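Local coordinates for protein nucleoporin NUP82 (Chaetomium thermophilum, PDB 5CWW) that probably serves as a structural component of the nuclear pore complex and as a docking partner for transport factors in mRNA and protein transport, at residues His181-Asn186 / Thr293-Leu298; Leu284-Pro289 / Ala448-Pro453; Ala304-Lys309 / Gln328-Trp333; Ser335-Gln340 / Glu355-Pro360. All blocks are in the same frame, centred on the assembly; numbering follows the deposited sequence.

Contact 1: residues His181-Asn186 / Thr293-Leu298; sequences HPLGVN and TPPPTL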
loop_
_atom_site.group_PDB
_atom_site.type_symbol
_atom_site.label_atom_id
_atom_site.label_comp_id
_atom_site.label_asym_id
_atom_site.label_seq_id
_atom_site.Cartn_x
_atom_site.Cartn_y
_atom_site.Cartn_z
ATOM N N HIS B 181 8.964 1.946 8.091
ATOM C CA HIS B 181 9.979 1.555 7.121
ATOM C C HIS B 181 10.952 0.554 7.751
ATOM O O HIS B 181 11.492 0.816 8.822
ATOM C CB HIS B 181 10.741 2.774 6.600
ATOM C CG HIS B 181 11.428 2.531 5.293
ATOM N ND1 HIS B 181 12.472 1.642 5.156
ATOM C CD2 HIS B 181 11.206 3.042 4.060
ATOM C CE1 HIS B 181 12.871 1.625 3.897
ATOM N NE2 HIS B 181 12.121 2.467 3.211
ATOM N N PRO B 182 11.170 -0.602 7.095
ATOM C CA PRO B 182 12.059 -1.636 7.643
ATOM C C PRO B 182 13.473 -1.139 7.939
ATOM O O PRO B 182 14.167 -1.725 8.770
ATOM C CB PRO B 182 12.095 -2.695 6.533
ATOM C CG PRO B 182 10.868 -2.481 5.747
ATOM C CD PRO B 182 10.557 -1.024 5.823
ATOM N N LEU B 183 13.892 -0.077 7.256
ATOM C CA LEU B 183 15.261 0.418 7.352
ATOM C C LEU B 183 15.328 1.786 8.026
ATOM O O LEU B 183 16.374 2.432 8.026
ATOM C CB LEU B 183 15.888 0.497 5.960
ATOM C CG LEU B 183 15.842 -0.792 5.135
ATOM C CD1 LEU B 183 16.473 -0.567 3.769
ATOM C CD2 LEU B 183 16.525 -1.938 5.863
ATOM N N GLY B 184 14.212 2.222 8.599
ATOM C CA GLY B 184 14.156 3.509 9.269
ATOM C C GLY B 184 15.024 3.547 10.510
ATOM O O GLY B 184 15.040 2.597 11.290
ATOM N N VAL B 185 15.756 4.645 10.687
ATOM C CA VAL B 185 16.601 4.830 11.866
ATOM C C VAL B 185 15.752 4.743 13.132
ATOM O O VAL B 185 14.717 5.400 13.238
ATOM C CB VAL B 185 17.338 6.185 11.825
ATOM C CG1 VAL B 185 18.247 6.345 13.040
ATOM C CG2 VAL B 185 18.146 6.313 10.540
ATOM N N ASN B 186 16.188 3.913 14.077
ATOM C CA ASN B 186 15.473 3.703 15.338
ATOM C C ASN B 186 14.038 3.206 15.154
ATOM O O ASN B 186 13.244 3.233 16.095
ATOM C CB ASN B 186 15.453 4.998 16.164
ATOM C CG ASN B 186 16.842 5.481 16.533
ATOM O OD1 ASN B 186 17.743 4.682 16.785
ATOM N ND2 ASN B 186 17.021 6.798 16.565
ATOM N N THR B 293 19.024 2.715 7.938
ATOM C CA THR B 293 19.905 1.772 8.622
ATOM C C THR B 293 19.757 0.380 8.013
ATOM O O THR B 293 18.738 -0.275 8.216
ATOM C CB THR B 293 19.590 1.698 10.126
ATOM O OG1 THR B 293 19.807 2.981 10.723
ATOM C CG2 THR B 293 20.470 0.661 10.821
ATOM N N PRO B 294 20.769 -0.076 7.257
ATOM C CA PRO B 294 20.714 -1.426 6.690
ATOM C C PRO B 294 21.349 -2.471 7.600
ATOM O O PRO B 294 22.260 -2.136 8.356
ATOM C CB PRO B 294 21.516 -1.283 5.399
ATOM C CG PRO B 294 22.558 -0.267 5.743
ATOM C CD PRO B 294 21.923 0.682 6.740
ATOM N N PRO B 295 20.879 -3.723 7.532
ATOM C CA PRO B 295 21.623 -4.772 8.233
ATOM C C PRO B 295 22.957 -5.017 7.534
ATOM O O PRO B 295 23.070 -4.710 6.348
ATOM C CB PRO B 295 20.698 -5.987 8.143
ATOM C CG PRO B 295 19.870 -5.743 6.931
ATOM C CD PRO B 295 19.686 -4.253 6.848
ATOM N N PRO B 296 23.952 -5.557 8.254
ATOM C CA PRO B 296 25.337 -5.654 7.773
ATOM C C PRO B 296 25.483 -6.252 6.373
ATOM O O PRO B 296 26.456 -5.949 5.680
ATOM C CB PRO B 296 26.001 -6.566 8.808
ATOM C CG PRO B 296 25.190 -6.400 10.037
ATOM C CD PRO B 296 23.784 -6.185 9.577
ATOM N N THR B 297 24.525 -7.080 5.968
ATOM C CA THR B 297 24.650 -7.863 4.744
ATOM C C THR B 297 23.893 -7.287 3.544
ATOM O O THR B 297 24.014 -7.804 2.433
ATOM C CB THR B 297 24.152 -9.305 4.975
ATOM O OG1 THR B 297 24.325 -10.074 3.778
ATOM C CG2 THR B 297 22.682 -9.317 5.384
ATOM N N LEU B 298 23.122 -6.226 3.754
ATOM C CA LEU B 298 22.278 -5.692 2.685
ATOM C C LEU B 298 23.100 -5.006 1.594
ATOM O O LEU B 298 22.998 -5.357 0.419
ATOM C CB LEU B 298 21.245 -4.711 3.249
ATOM C CG LEU B 298 20.169 -4.261 2.255
ATOM C CD1 LEU B 298 19.279 -5.431 1.847
ATOM C CD2 LEU B 298 19.328 -3.134 2.829
#
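Leu183 extends its two methyls over the chain Thr293-Leu298: its side chain crosses Pro295 at about a right angle, Leu183 CD2 lying 4.0 Å from Pro295 CD, while Leu183 CD1 meets Leu298 CD2 tip to tip, also at 4.0 Å. Leu183 sits in the type I beta turn from His181 to Gly184, within the loop joining strands 175-180 and 189-194 of one blade of the N-terminal beta-propeller domain. Its partner leads from strand 291-292 into helix 298-315, part of a long insertion in another blade, so a hairpin loop meets an insertion. A branched leucine suits the spot, because one side chain can serve two apolar partners. Its CG is anti to the carbonyl carbon (chi1 -54°), which points the branch at the 293-298 chain, CD2 at Pro295 and CD1 at Leu298. The backbone of Leu183 supplies the one hydrogen bond between the loops: Thr293 N gives its hydrogen to Leu183 O at 2.7 Å, nearly straight at 169° and in the carbonyl plane. The turn is stiffened by His181, whose ND1 accepts from Leu183 N at 3.1 Å in the plane of the ring; NE2 on the other side of the imidazole bonds Leu287 O, an arrangement consistent with the proton residing on NE2. Beyond the turn, Val185 crosses Thr293 at about a right angle, with Val185 CG2 3.7 Å from Thr293 OG1, a hydroxyl weakly bonded to Glu355 O.

Contact 2: residues Leu284-Pro289 / Ala448-Pro453; sequences LCPLLP and AQWLPP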
loop_
_atom_site.group_PDB
_atom_site.type_symbol
_atom_site.label_atom_id
_atom_site.label_comp_id
_atom_site.label_asym_id
_atom_site.label_seq_id
_atom_site.Cartn_x
_atom_site.Cartn_y
_atom_site.Cartn_z
ATOM N N LEU B 284 7.169 0.369 -5.786
ATOM C CA LEU B 284 8.099 1.494 -5.796
ATOM C C LEU B 284 9.430 1.066 -5.206
ATOM O O LEU B 284 9.485 0.640 -4.055
ATOM C CB LEU B 284 7.555 2.667 -4.981
ATOM C CG LEU B 284 6.630 3.706 -5.606
ATOM C CD1 LEU B 284 6.280 4.723 -4.532
ATOM C CD2 LEU B 284 7.265 4.396 -6.805
ATOM N N CYS B 285 10.505 1.205 -5.972
ATOM C CA CYS B 285 11.816 0.772 -5.502
ATOM C C CYS B 285 12.945 1.537 -6.189
ATOM O O CYS B 285 12.953 1.647 -7.412
ATOM C CB CYS B 285 11.984 -0.728 -5.743
ATOM S SG CYS B 285 13.624 -1.361 -5.372
ATOM N N PRO B 286 13.919 2.051 -5.413
ATOM C CA PRO B 286 14.092 1.980 -3.958
ATOM C C PRO B 286 13.484 3.167 -3.213
ATOM O O PRO B 286 13.865 4.309 -3.474
ATOM C CB PRO B 286 15.609 1.975 -3.803
ATOM C CG PRO B 286 16.087 2.829 -4.925
ATOM C CD PRO B 286 15.072 2.714 -6.047
ATOM N N LEU B 287 12.558 2.895 -2.299
ATOM C CA LEU B 287 11.939 3.940 -1.492
ATOM C C LEU B 287 12.620 4.011 -0.130
ATOM O O LEU B 287 12.482 3.097 0.685
ATOM C CB LEU B 287 10.441 3.680 -1.324
ATOM C CG LEU B 287 9.666 4.740 -0.537
ATOM C CD1 LEU B 287 9.657 6.072 -1.276
ATOM C CD2 LEU B 287 8.248 4.270 -0.259
ATOM N N LEU B 288 13.351 5.096 0.105
ATOM C CA LEU B 288 14.099 5.275 1.346
ATOM C C LEU B 288 13.796 6.622 1.996
ATOM O O LEU B 288 13.560 7.611 1.301
ATOM C CB LEU B 288 15.602 5.161 1.081
ATOM C CG LEU B 288 16.167 3.765 0.805
ATOM C CD1 LEU B 288 17.605 3.875 0.327
ATOM C CD2 LEU B 288 16.090 2.890 2.044
ATOM N N PRO B 289 13.803 6.670 3.336
ATOM C CA PRO B 289 13.798 7.981 3.992
ATOM C C PRO B 289 15.141 8.682 3.801
ATOM O O PRO B 289 16.058 8.077 3.245
ATOM C CB PRO B 289 13.534 7.646 5.465
ATOM C CG PRO B 289 13.897 6.216 5.615
ATOM C CD PRO B 289 13.647 5.567 4.299
ATOM N N ALA B 448 15.535 -1.835 -8.303
ATOM C CA ALA B 448 15.595 -0.381 -8.359
ATOM C C ALA B 448 15.424 0.119 -9.785
ATOM O O ALA B 448 16.121 -0.330 -10.696
ATOM C CB ALA B 448 16.906 0.107 -7.787
ATOM N N GLN B 449 14.489 1.044 -9.973
ATOM C CA GLN B 449 14.297 1.681 -11.269
ATOM C C GLN B 449 13.830 3.125 -11.121
ATOM O O GLN B 449 13.051 3.458 -10.224
ATOM C CB GLN B 449 13.290 0.894 -12.113
ATOM C CG GLN B 449 13.799 -0.466 -12.565
ATOM C CD GLN B 449 12.957 -1.080 -13.666
ATOM O OE1 GLN B 449 12.382 -0.374 -14.498
ATOM N NE2 GLN B 449 12.883 -2.405 -13.679
ATOM N N TRP B 450 14.339 3.972 -12.009
ATOM C CA TRP B 450 13.938 5.369 -12.096
ATOM C C TRP B 450 13.524 5.685 -13.523
ATOM O O TRP B 450 13.919 4.988 -14.457
ATOM C CB TRP B 450 15.079 6.300 -11.679
ATOM C CG TRP B 450 15.518 6.161 -10.255
ATOM C CD1 TRP B 450 15.165 6.961 -9.212
ATOM C CD2 TRP B 450 16.406 5.171 -9.718
ATOM N NE1 TRP B 450 15.774 6.533 -8.057
ATOM C CE2 TRP B 450 16.542 5.435 -8.342
ATOM C CE3 TRP B 450 17.097 4.089 -10.268
ATOM C CZ2 TRP B 450 17.338 4.655 -7.505
ATOM C CZ3 TRP B 450 17.890 3.315 -9.436
ATOM C CH2 TRP B 450 18.004 3.603 -8.069
ATOM N N LEU B 451 12.734 6.738 -13.697
ATOM C CA LEU B 451 12.438 7.232 -15.033
ATOM C C LEU B 451 13.721 7.755 -15.670
ATOM O O LEU B 451 14.680 8.057 -14.965
ATOM C CB LEU B 451 11.378 8.328 -14.983
ATOM C CG LEU B 451 9.967 7.866 -14.618
ATOM C CD1 LEU B 451 9.100 9.060 -14.244
ATOM C CD2 LEU B 451 9.345 7.090 -15.772
ATOM N N PRO B 452 13.752 7.856 -17.008
ATOM C CA PRO B 452 14.959 8.339 -17.690
ATOM C C PRO B 452 15.308 9.787 -17.350
ATOM O O PRO B 452 14.428 10.544 -16.943
ATOM C CB PRO B 452 14.599 8.220 -19.175
ATOM C CG PRO B 452 13.470 7.271 -19.237
ATOM C CD PRO B 452 12.720 7.411 -17.960
ATOM N N PRO B 453 16.583 10.170 -17.516
ATOM C CA PRO B 453 16.947 11.588 -17.442
ATOM C C PRO B 453 16.552 12.309 -18.726
ATOM O O PRO B 453 16.353 11.655 -19.749
ATOM C CB PRO B 453 18.464 11.552 -17.268
ATOM C CG PRO B 453 18.880 10.303 -17.962
ATOM C CD PRO B 453 17.761 9.315 -17.746
#
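At the point where a propeller blade gives way to its inserted segment, just after strand 281-284, a cis peptide bond between Cys285 and Pro286 sets the proline ring against Ala448 and Trp450. Pro286 crosses the indole at about a right angle, and its CD comes 3.3 Å from Trp450 CZ2 on the six-membered ring. Pro286 CD also packs on Ala448 CB at 3.6 Å, where the short side chain lets the two loops come close. Trp450 CG stands beside its own backbone N (chi1 -63°), which carries the indole back to the proline, where Trp333 also meets it. Putting an alanine at Trp450 is likely to open a gap beside Pro286 and take from Trp333 one of its aromatic neighbours. Alongside, the backbones are joined: Gln449 N donates to Cys285 O at 3.0 Å, a straight bond (169°) whose donor is tilted 30° from the carbonyl plane. Ala448 CA adds a weaker CH...O contact to Cys285 O at 3.5 Å. Cys285 SG, apolar enough for this buried spot, lies 4.3 Å from Ala448 CB. A cis-proline packed against a tryptophan thus joins two loops of neighbouring sheets in this beta-propeller.

Contact 3: residues Ala304-Lys309 / Gln328-Trp333; sequences ASIVAK and QQQLEW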
loop_
_atom_site.group_PDB
_atom_site.type_symbol
_atom_site.label_atom_id
_atom_site.label_comp_id
_atom_site.label_asym_id
_atom_site.label_seq_id
_atom_site.Cartn_x
_atom_site.Cartn_y
_atom_site.Cartn_z
ATOM N N ALA B 304 27.035 -6.475 -5.229
ATOM C CA ALA B 304 27.313 -7.620 -6.086
ATOM C C ALA B 304 26.231 -7.761 -7.152
ATOM O O ALA B 304 26.522 -8.017 -8.322
ATOM C CB ALA B 304 27.412 -8.888 -5.259
ATOM N N SER B 305 24.981 -7.591 -6.735
ATOM C CA SER B 305 23.845 -7.684 -7.642
ATOM C C SER B 305 23.919 -6.617 -8.731
ATOM O O SER B 305 23.635 -6.889 -9.897
ATOM C CB SER B 305 22.535 -7.548 -6.865
ATOM O OG SER B 305 21.417 -7.650 -7.728
ATOM N N ILE B 306 24.303 -5.405 -8.344
ATOM C CA ILE B 306 24.403 -4.298 -9.289
ATOM C C ILE B 306 25.570 -4.519 -10.244
ATOM O O ILE B 306 25.412 -4.398 -11.459
ATOM C CB ILE B 306 24.567 -2.946 -8.563
ATOM C CG1 ILE B 306 23.291 -2.614 -7.786
ATOM C CG2 ILE B 306 24.856 -1.821 -9.559
ATOM C CD1 ILE B 306 23.433 -1.450 -6.832
ATOM N N VAL B 307 26.737 -4.841 -9.693
ATOM C CA VAL B 307 27.924 -5.104 -10.505
ATOM C C VAL B 307 27.638 -6.189 -11.536
ATOM O O VAL B 307 28.022 -6.065 -12.699
ATOM C CB VAL B 307 29.130 -5.532 -9.631
ATOM C CG1 VAL B 307 30.275 -6.074 -10.489
ATOM C CG2 VAL B 307 29.618 -4.361 -8.791
ATOM N N ALA B 308 26.959 -7.246 -11.105
ATOM C CA ALA B 308 26.638 -8.359 -11.988
ATOM C C ALA B 308 25.709 -7.922 -13.114
ATOM O O ALA B 308 25.836 -8.386 -14.247
ATOM C CB ALA B 308 26.008 -9.495 -11.199
ATOM N N LYS B 309 24.777 -7.027 -12.802
ATOM C CA LYS B 309 23.809 -6.569 -13.790
ATOM C C LYS B 309 24.470 -5.662 -14.827
ATOM O O LYS B 309 24.115 -5.693 -16.005
ATOM C CB LYS B 309 22.651 -5.836 -13.114
ATOM C CG LYS B 309 21.436 -5.680 -14.011
ATOM C CD LYS B 309 20.421 -4.707 -13.439
ATOM C CE LYS B 309 19.150 -4.703 -14.272
ATOM N NZ LYS B 309 19.410 -4.395 -15.710
ATOM N N GLN B 328 22.966 1.290 -15.306
ATOM C CA GLN B 328 23.632 2.567 -15.063
ATOM C C GLN B 328 23.058 3.300 -13.852
ATOM O O GLN B 328 23.803 3.767 -12.990
ATOM C CB GLN B 328 23.529 3.461 -16.300
ATOM C CG GLN B 328 24.690 3.310 -17.264
ATOM C CD GLN B 328 25.994 3.819 -16.683
ATOM O OE1 GLN B 328 26.011 4.448 -15.624
ATOM N NE2 GLN B 328 27.096 3.545 -17.371
ATOM N N GLN B 329 21.734 3.402 -13.796
ATOM C CA GLN B 329 21.068 4.118 -12.717
ATOM C C GLN B 329 21.348 3.469 -11.364
ATOM O O GLN B 329 21.585 4.159 -10.374
ATOM C CB GLN B 329 19.562 4.186 -12.973
ATOM C CG GLN B 329 19.171 5.187 -14.052
ATOM C CD GLN B 329 17.678 5.214 -14.317
ATOM O OE1 GLN B 329 16.968 4.243 -14.047
ATOM N NE2 GLN B 329 17.190 6.332 -14.836
ATOM N N GLN B 330 21.330 2.140 -11.330
ATOM C CA GLN B 330 21.608 1.405 -10.102
ATOM C C GLN B 330 23.053 1.594 -9.657
ATOM O O GLN B 330 23.336 1.687 -8.465
ATOM C CB GLN B 330 21.320 -0.085 -10.290
ATOM C CG GLN B 330 19.845 -0.434 -10.332
ATOM C CD GLN B 330 19.606 -1.933 -10.326
ATOM O OE1 GLN B 330 20.549 -2.721 -10.257
ATOM N NE2 GLN B 330 18.343 -2.334 -10.394
ATOM N N LEU B 331 23.966 1.639 -10.621
ATOM C CA LEU B 331 25.375 1.850 -10.320
ATOM C C LEU B 331 25.605 3.262 -9.790
ATOM O O LEU B 331 26.432 3.479 -8.904
ATOM C CB LEU B 331 26.229 1.602 -11.564
ATOM C CG LEU B 331 27.730 1.852 -11.416
ATOM C CD1 LEU B 331 28.305 1.053 -10.256
ATOM C CD2 LEU B 331 28.450 1.510 -12.711
ATOM N N GLU B 332 24.863 4.219 -10.336
ATOM C CA GLU B 332 24.945 5.602 -9.891
ATOM C C GLU B 332 24.423 5.727 -8.461
ATOM O O GLU B 332 25.018 6.404 -7.622
ATOM C CB GLU B 332 24.157 6.508 -10.837
ATOM C CG GLU B 332 24.326 7.991 -10.570
ATOM C CD GLU B 332 23.664 8.850 -11.631
ATOM O OE1 GLU B 332 23.091 8.282 -12.586
ATOM O OE2 GLU B 332 23.718 10.092 -11.509
ATOM N N TRP B 333 23.310 5.053 -8.194
ATOM C CA TRP B 333 22.730 4.998 -6.857
ATOM C C TRP B 333 23.732 4.441 -5.845
ATOM O O TRP B 333 23.936 5.020 -4.778
ATOM C CB TRP B 333 21.459 4.146 -6.882
ATOM C CG TRP B 333 20.724 4.060 -5.582
ATOM C CD1 TRP B 333 19.810 4.949 -5.098
ATOM C CD2 TRP B 333 20.816 3.011 -4.609
ATOM N NE1 TRP B 333 19.334 4.525 -3.880
ATOM C CE2 TRP B 333 19.936 3.337 -3.559
ATOM C CE3 TRP B 333 21.560 1.831 -4.523
ATOM C CZ2 TRP B 333 19.784 2.529 -2.435
ATOM C CZ3 TRP B 333 21.406 1.029 -3.408
ATOM C CH2 TRP B 333 20.525 1.383 -2.379
#
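Two flat groups of helix 321-338, the Trp333 indole and the Gln330 amide, flank the point where Ile306 enters. The indole receives Ile306 at its edge, Ile306 CD1 lying near the ring plane and 4.4 Å from Trp333 CE3; the ring of Trp267 also meets it. The amide is used differently at its two ends. Gln330 OE1 faces aliphatic carbon, 3.7 Å from Ile306 CG1 and 3.8 Å from Lys309 CD, whereas NE2 turns to the loop beyond and is held by Ala448 O and Glu447 OE1. Those two bonds should fix the rotation of the amide, and a glutamine suits this place because its CB can line the helix interface while its NE2 reaches a polar loop. The setting is an antiparallel helical hairpin, helices 298-315 and 321-338, inserted into a blade of the beta-propeller; the axes of the short segments approach to 9.3 Å with a signed crossing angle of -144°. Ile306 is the main side chain between them, with the largest buried area of the contact. With CG1 anti to its carbonyl carbon (chi1 -67°), it splits its branches over the opposing backbone: Ile306 CD1 lies 3.5 Å from Gln330 O, and Ile306 CG2 rests 3.7 Å from Leu331 N and 4.2 Å from Leu331 CB. A beta-branched residue can thus straddle two successive positions of the partner helix. One turn on, Lys309 crosses Gln330 at about a right angle, contributing CD of its aliphatic chain to the interface and packing against Glu447 as well.

Contact 4: residues Ser335-Gln340 / Glu355-Pro360; sequences SEIDNQ and EVYTRP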
loop_
_atom_site.group_PDB
_atom_site.type_symbol
_atom_site.label_atom_id
_atom_site.label_comp_id
_atom_site.label_asym_id
_atom_site.label_seq_id
_atom_site.Cartn_x
_atom_site.Cartn_y
_atom_site.Cartn_z
ATOM N N SER B 335 26.990 4.254 -6.071
ATOM C CA SER B 335 28.209 5.053 -5.959
ATOM C C SER B 335 28.064 6.121 -4.877
ATOM O O SER B 335 29.051 6.549 -4.278
ATOM C CB SER B 335 28.553 5.707 -7.299
ATOM O OG SER B 335 27.667 6.774 -7.591
ATOM N N GLU B 336 26.829 6.544 -4.631
ATOM C CA GLU B 336 26.544 7.497 -3.565
ATOM C C GLU B 336 26.748 6.855 -2.195
ATOM O O GLU B 336 26.964 7.549 -1.203
ATOM C CB GLU B 336 25.112 8.019 -3.685
ATOM C CG GLU B 336 24.810 8.743 -4.992
ATOM C CD GLU B 336 25.024 10.240 -4.898
ATOM O OE1 GLU B 336 24.437 10.871 -3.994
ATOM O OE2 GLU B 336 25.779 10.786 -5.731
ATOM N N ILE B 337 26.679 5.528 -2.149
ATOM C CA ILE B 337 26.821 4.792 -0.896
ATOM C C ILE B 337 28.273 4.382 -0.643
ATOM O O ILE B 337 28.735 4.399 0.499
ATOM C CB ILE B 337 25.918 3.538 -0.884
ATOM C CG1 ILE B 337 24.454 3.948 -1.081
ATOM C CG2 ILE B 337 26.076 2.771 0.427
ATOM C CD1 ILE B 337 23.489 2.787 -1.245
ATOM N N ASP B 338 28.989 4.014 -1.702
ATOM C CA ASP B 338 30.395 3.631 -1.574
ATOM C C ASP B 338 31.244 4.803 -1.090
ATOM O O ASP B 338 32.116 4.638 -0.235
ATOM C CB ASP B 338 30.936 3.117 -2.910
ATOM C CG ASP B 338 30.305 1.803 -3.331
ATOM O OD1 ASP B 338 29.961 0.991 -2.445
ATOM O OD2 ASP B 338 30.154 1.580 -4.551
ATOM N N ASN B 339 30.976 5.986 -1.637
ATOM C CA ASN B 339 31.700 7.200 -1.275
ATOM C C ASN B 339 31.051 7.897 -0.086
ATOM O O ASN B 339 30.984 9.124 -0.033
ATOM C CB ASN B 339 31.770 8.156 -2.466
ATOM C CG ASN B 339 32.457 7.540 -3.668
ATOM O OD1 ASN B 339 33.418 6.783 -3.528
ATOM N ND2 ASN B 339 31.965 7.861 -4.859
ATOM N N GLN B 340 30.572 7.099 0.862
ATOM C CA GLN B 340 29.863 7.614 2.025
ATOM C C GLN B 340 30.309 6.895 3.292
ATOM O O GLN B 340 30.331 5.665 3.346
ATOM C CB GLN B 340 28.352 7.465 1.827
ATOM C CG GLN B 340 27.509 8.052 2.947
ATOM C CD GLN B 340 26.024 7.795 2.765
ATOM O OE1 GLN B 340 25.300 7.596 3.739
ATOM N NE2 GLN B 340 25.560 7.811 1.519
ATOM N N GLU B 355 25.219 1.517 12.012
ATOM C CA GLU B 355 25.521 2.346 10.854
ATOM C C GLU B 355 24.296 3.068 10.307
ATOM O O GLU B 355 23.225 2.478 10.165
ATOM C CB GLU B 355 26.145 1.486 9.753
ATOM C CG GLU B 355 27.470 0.850 10.142
ATOM C CD GLU B 355 28.099 0.066 9.006
ATOM O OE1 GLU B 355 27.405 -0.188 7.997
ATOM O OE2 GLU B 355 29.289 -0.297 9.122
ATOM N N VAL B 356 24.470 4.350 9.998
ATOM C CA VAL B 356 23.403 5.166 9.435
ATOM C C VAL B 356 23.889 5.837 8.158
ATOM O O VAL B 356 24.873 6.577 8.167
ATOM C CB VAL B 356 22.923 6.244 10.426
ATOM C CG1 VAL B 356 21.789 7.066 9.822
ATOM C CG2 VAL B 356 22.478 5.603 11.733
ATOM N N TYR B 357 23.184 5.570 7.063
ATOM C CA TYR B 357 23.494 6.161 5.769
ATOM C C TYR B 357 22.434 7.184 5.387
ATOM O O TYR B 357 21.329 7.175 5.929
ATOM C CB TYR B 357 23.581 5.086 4.683
ATOM C CG TYR B 357 24.660 4.051 4.903
ATOM C CD1 TYR B 357 24.459 2.981 5.764
ATOM C CD2 TYR B 357 25.873 4.135 4.234
ATOM C CE1 TYR B 357 25.441 2.030 5.962
ATOM C CE2 TYR B 357 26.862 3.187 4.424
ATOM C CZ TYR B 357 26.639 2.136 5.288
ATOM O OH TYR B 357 27.620 1.192 5.483
ATOM N N THR B 358 22.779 8.064 4.453
ATOM C CA THR B 358 21.816 8.995 3.885
ATOM C C THR B 358 21.346 8.458 2.542
ATOM O O THR B 358 22.047 7.676 1.899
ATOM C CB THR B 358 22.408 10.403 3.695
ATOM O OG1 THR B 358 23.298 10.404 2.572
ATOM C CG2 THR B 358 23.157 10.847 4.943
ATOM N N ARG B 359 20.152 8.863 2.128
ATOM C CA ARG B 359 19.614 8.422 0.850
ATOM C C ARG B 359 20.441 9.006 -0.288
ATOM O O ARG B 359 20.744 10.198 -0.277
ATOM C CB ARG B 359 18.155 8.845 0.693
ATOM C CG ARG B 359 17.484 8.292 -0.555
ATOM C CD ARG B 359 16.436 9.251 -1.085
ATOM N NE ARG B 359 15.337 9.444 -0.142
ATOM C CZ ARG B 359 15.055 10.582 0.488
ATOM N NH1 ARG B 359 15.788 11.672 0.303
ATOM N NH2 ARG B 359 14.024 10.626 1.318
ATOM N N PRO B 360 20.826 8.170 -1.266
ATOM C CA PRO B 360 21.444 8.722 -2.473
ATOM C C PRO B 360 20.548 9.762 -3.133
ATOM O O PRO B 360 19.330 9.574 -3.183
ATOM C CB PRO B 360 21.615 7.496 -3.371
ATOM C CG PRO B 360 21.758 6.361 -2.416
ATOM C CD PRO B 360 20.848 6.696 -1.265
#
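Gln340 and Thr358 cross at a slant, and the extended glutamine chain, CG anti to the backbone N (chi1 -176°), carries its amide to the end of strand 354-358. There Gln340 OE1 accepts from Thr358 N at 2.7 Å (161°), the donor tilted 21° from the amide carbonyl plane. Gln340 OE1 also sits at the edge of the Tyr357 ring, 3.5 Å from Tyr357 CD2. Gln340 NE2 turns back to Glu336 O at 3.1 Å, above that carbonyl plane. A glutamine fits because one amide can accept from a strand and donate to a helix end. The pair belongs to the propeller insertion, where helix 321-338 packs against a small antiparallel sheet. With an alanine at Gln340, Thr358 N and Glu336 O would probably both lose a partner, removing the polar link between strand end and helix end. Ile337 crosses Tyr357 at about a right angle, Ile337 CG2 4.0 Å from Tyr357 CD2, and Ile337 CG1 lies 3.9 Å from Pro360 CG. Glu336 and Pro360 pass each other in opposite directions, CB to CB at 3.5 Å; the bent glutamate reaches a weak hydrogen bond from Ser361 N and a long, weak ion pair with Arg362.

Contacts 2 and 3 are the more buried pair, while contacts 1 and 4 lie partly open to solvent. Contacts 3 and 4 both use helix 321-338, on successive turns, and Trp333 of contact 3 touches Pro360 of contact 4. Tryptophan, proline and apolar carbon dominate contact 2, and contact 3 is purely van der Waals across its helices, the NE2 of Gln330 bonding Ala448 O of contact 2. Contacts 1, 2 and 4 each have one hydrogen bond across them, backbone to backbone in 1 and 2, side chain to backbone in 4. Contact 1 ties the insertion to another blade, joined to contact 2 through His181 and to contact 4 through Thr293 and Pro294.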